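Local coordinates for uncharacterized protein (Bacteroides ovatus, PDB 4FXT) that is of unknown function but carries an N-terminal domain of the transthyretin clan and a C-terminal domain of the E-set clan, at residues Gln144-Gly152 and Ala163-Leu171. Sequence-based numbering, arbitrary orientation.
Sequences QKEAELKLG and AEIEIPSGL. With EDO (1,2-ethanediol), chain O.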
loop_
_atom_site.group_PDB
_atom_site.type_symbol
_atom_site.label_atom_id
_atom_site.label_comp_id
_atom_site.label_asym_id
_atom_site.label_seq_id
_atom_site.Cartn_x
_atom_site.Cartn_y
_atom_site.Cartn_z
ATOM N N GLN A 144 -3.022 -12.193 4.378
ATOM C CA GLN A 144 -1.942 -12.827 5.145
ATOM C C GLN A 144 -1.775 -12.142 6.461
ATOM O O GLN A 144 -1.252 -11.017 6.516
ATOM C CB GLN A 144 -0.609 -12.816 4.402
ATOM C CG GLN A 144 -0.419 -13.725 3.210
ATOM C CD GLN A 144 1.014 -13.492 2.779
ATOM O OE1 GLN A 144 1.345 -12.432 2.211
ATOM N NE2 GLN A 144 1.921 -14.404 3.169
ATOM N N LYS A 145 -2.236 -12.794 7.527
ATOM C CA LYS A 145 -2.233 -12.222 8.880
ATOM C C LYS A 145 -2.294 -13.312 9.914
ATOM O O LYS A 145 -2.856 -14.384 9.654
ATOM C CB LYS A 145 -3.436 -11.261 9.058
ATOM C CG LYS A 145 -4.730 -11.974 8.659
ATOM C CD LYS A 145 -5.963 -11.193 8.682
ATOM C CE LYS A 145 -7.070 -11.934 7.932
ATOM N NZ LYS A 145 -7.423 -13.253 8.506
ATOM N N GLU A 146 -1.736 -13.023 11.105
ATOM C CA GLU A 146 -1.758 -13.945 12.244
ATOM C C GLU A 146 -2.856 -13.475 13.222
ATOM O O GLU A 146 -3.396 -14.267 13.995
ATOM C CB GLU A 146 -0.366 -14.031 12.904
ATOM C CG GLU A 146 -0.090 -15.396 13.498
ATOM C CD GLU A 146 0.014 -16.503 12.474
ATOM O OE1 GLU A 146 0.415 -16.226 11.316
ATOM O OE2 GLU A 146 -0.279 -17.662 12.847
ATOM N N ALA A 147 -3.208 -12.183 13.125
ATOM C CA ALA A 147 -4.251 -11.525 13.895
ATOM C C ALA A 147 -4.752 -10.274 13.183
ATOM O O ALA A 147 -3.972 -9.589 12.502
ATOM C CB ALA A 147 -3.726 -11.162 15.271
ATOM N N GLU A 148 -6.054 -9.966 13.335
ATOM C CA GLU A 148 -6.625 -8.738 12.764
ATOM C C GLU A 148 -7.539 -8.106 13.771
ATOM O O GLU A 148 -8.009 -8.764 14.703
ATOM C CB GLU A 148 -7.364 -8.929 11.420
ATOM C CG GLU A 148 -8.700 -9.646 11.427
ATOM C CD GLU A 148 -9.471 -9.635 10.112
ATOM O OE1 GLU A 148 -9.297 -8.688 9.307
ATOM O OE2 GLU A 148 -10.328 -10.532 9.934
ATOM N N LEU A 149 -7.792 -6.820 13.581
ATOM C CA LEU A 149 -8.708 -6.020 14.388
ATOM C C LEU A 149 -9.504 -5.144 13.444
ATOM O O LEU A 149 -8.902 -4.363 12.720
ATOM C CB LEU A 149 -7.919 -5.215 15.422
ATOM C CG LEU A 149 -8.724 -4.447 16.443
ATOM C CD1 LEU A 149 -9.602 -5.382 17.264
ATOM C CD2 LEU A 149 -7.801 -3.708 17.364
ATOM N N LYS A 150 -10.817 -5.360 13.336
ATOM C CA LYS A 150 -11.675 -4.568 12.449
ATOM C C LYS A 150 -12.331 -3.476 13.305
ATOM O O LYS A 150 -13.048 -3.789 14.254
ATOM C CB LYS A 150 -12.686 -5.462 11.727
ATOM C CG LYS A 150 -12.048 -6.577 10.882
ATOM C CD LYS A 150 -13.033 -7.558 10.187
ATOM C CE LYS A 150 -13.844 -7.005 9.038
ATOM N NZ LYS A 150 -14.692 -8.055 8.406
ATOM N N LEU A 151 -12.017 -2.205 13.034
ATOM C CA LEU A 151 -12.451 -1.063 13.839
ATOM C C LEU A 151 -13.782 -0.409 13.352
ATOM O O LEU A 151 -14.316 0.510 14.028
ATOM C CB LEU A 151 -11.344 0.010 13.798
ATOM C CG LEU A 151 -9.946 -0.369 14.270
ATOM C CD1 LEU A 151 -9.017 0.763 14.106
ATOM C CD2 LEU A 151 -9.943 -0.775 15.714
ATOM N N GLY A 152 -14.287 -0.845 12.188
ATOM C CA GLY A 152 -15.497 -0.263 11.625
ATOM C C GLY A 152 -15.172 0.831 10.634
ATOM O O GLY A 152 -14.049 0.899 10.136
ATOM N N ALA A 163 -5.361 2.444 18.751
ATOM C CA ALA A 163 -6.046 1.164 18.842
ATOM C C ALA A 163 -5.065 0.089 19.334
ATOM O O ALA A 163 -3.872 0.145 19.011
ATOM C CB ALA A 163 -6.653 0.786 17.506
ATOM N N GLU A 164 -5.552 -0.853 20.158
ATOM C CA GLU A 164 -4.708 -1.902 20.691
ATOM C C GLU A 164 -5.204 -3.260 20.255
ATOM O O GLU A 164 -6.356 -3.607 20.543
ATOM C CB GLU A 164 -4.652 -1.832 22.211
ATOM C CG GLU A 164 -4.000 -0.583 22.747
ATOM C CD GLU A 164 -3.948 -0.515 24.255
ATOM O OE1 GLU A 164 -4.986 -0.788 24.905
ATOM O OE2 GLU A 164 -2.885 -0.117 24.784
ATOM N N ILE A 165 -4.317 -4.031 19.569
ATOM C CA ILE A 165 -4.555 -5.388 19.076
ATOM C C ILE A 165 -3.759 -6.345 19.958
ATOM O O ILE A 165 -2.592 -6.093 20.258
ATOM C CB ILE A 165 -4.203 -5.524 17.564
ATOM C CG1 ILE A 165 -4.572 -6.929 17.013
ATOM C CG2 ILE A 165 -2.742 -5.134 17.273
ATOM C CD1 ILE A 165 -4.548 -7.077 15.550
ATOM N N GLU A 166 -4.402 -7.433 20.389
ATOM C CA GLU A 166 -3.785 -8.444 21.228
ATOM C C GLU A 166 -2.829 -9.353 20.397
ATOM O O GLU A 166 -3.178 -9.810 19.308
ATOM C CB GLU A 166 -4.869 -9.273 21.909
ATOM C CG GLU A 166 -4.317 -10.216 22.960
ATOM C CD GLU A 166 -5.359 -10.858 23.853
ATOM O OE1 GLU A 166 -6.068 -10.119 24.575
ATOM O OE2 GLU A 166 -5.354 -12.103 23.943
ATOM N N ILE A 167 -1.624 -9.614 20.946
ATOM C CA ILE A 167 -0.612 -10.457 20.326
ATOM C C ILE A 167 -1.122 -11.910 20.367
ATOM O O ILE A 167 -1.432 -12.408 21.459
ATOM C CB ILE A 167 0.772 -10.284 21.014
ATOM C CG1 ILE A 167 1.210 -8.825 21.051
ATOM C CG2 ILE A 167 1.820 -11.151 20.335
ATOM C CD1 ILE A 167 2.443 -8.513 21.896
ATOM N N PRO A 168 -1.265 -12.583 19.205
ATOM C CA PRO A 168 -1.794 -13.957 19.213
ATOM C C PRO A 168 -0.782 -14.969 19.801
ATOM O O PRO A 168 0.416 -14.685 19.884
ATOM C CB PRO A 168 -2.075 -14.238 17.728
ATOM C CG PRO A 168 -1.141 -13.360 16.992
ATOM C CD PRO A 168 -0.997 -12.117 17.828
ATOM N N SER A 169 -1.294 -16.148 20.218
ATOM C CA SER A 169 -0.542 -17.245 20.831
ATOM C C SER A 169 0.680 -17.672 19.988
ATOM O O SER A 169 1.764 -17.917 20.527
ATOM C CB SER A 169 -1.449 -18.459 21.040
ATOM O OG SER A 169 -1.993 -18.940 19.818
ATOM N N GLY A 170 0.495 -17.746 18.684
ATOM C CA GLY A 170 1.560 -18.159 17.785
ATOM C C GLY A 170 2.570 -17.085 17.430
ATOM O O GLY A 170 3.369 -17.286 16.515
ATOM N N LEU A 171 2.546 -15.945 18.153
ATOM C CA LEU A 171 3.457 -14.829 17.904
ATOM C C LEU A 171 4.101 -14.315 19.186
ATOM O O LEU A 171 5.091 -13.587 19.119
ATOM C CB LEU A 171 2.655 -13.692 17.247
ATOM C CG LEU A 171 3.022 -13.294 15.830
ATOM C CD1 LEU A 171 2.977 -14.433 14.926
ATOM C CD2 LEU A 171 2.069 -12.288 15.302
HETATM C C1 EDO O . 1.843 -12.800 7.480
HETATM O O1 EDO O . 3.251 -12.914 7.213
HETATM C C2 EDO O . 1.215 -14.053 8.178
HETATM O O2 EDO O . 1.646 -14.216 9.526
#
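Ile165 reaches across to Leu149 and to the backbone before it. Its CB faces Leu149 CD2 at 4.0 Å. CG1 stands anti to the backbone N (chi1 -175°) and comes alongside Leu149 CB. CD1 prolongs this extended arm and ends over the Glu148-Leu149 peptide, 3.6 Å from Glu148 C. Ala147 CB lies near the same methyl. Leu149 answers with its CD2 branch, which rests near Glu164 O.

The strands 147-150 and 163-166 are edges of two different sheets in the DUF3823_C domain. They face each other, consistent with the immunoglobulin-like beta sandwich of the E-set clan. Their axes run 7.3 Å apart and roughly antiparallel, at 146°. Strand 147-150 pairs instead with strand 127-135, where Glu146 and Ala147 share Leu134 as partner, a classic beta bulge. Ile132 of that strand also touches Ile165.

At the bulge, Pro168 CG lies 3.8 Å from Ala147 CB. Glu146 crosses the proline ring at about a right angle, and its CG meets Leu171 CD1. The Glu146 chain then bends at chi2 (66°). Its OE1 accepts a hydrogen bond from O2 of an ethanediol, 3.0 Å long. At the other end, both methyls of Leu151 reach Ala163 CB, each 4.1 Å away.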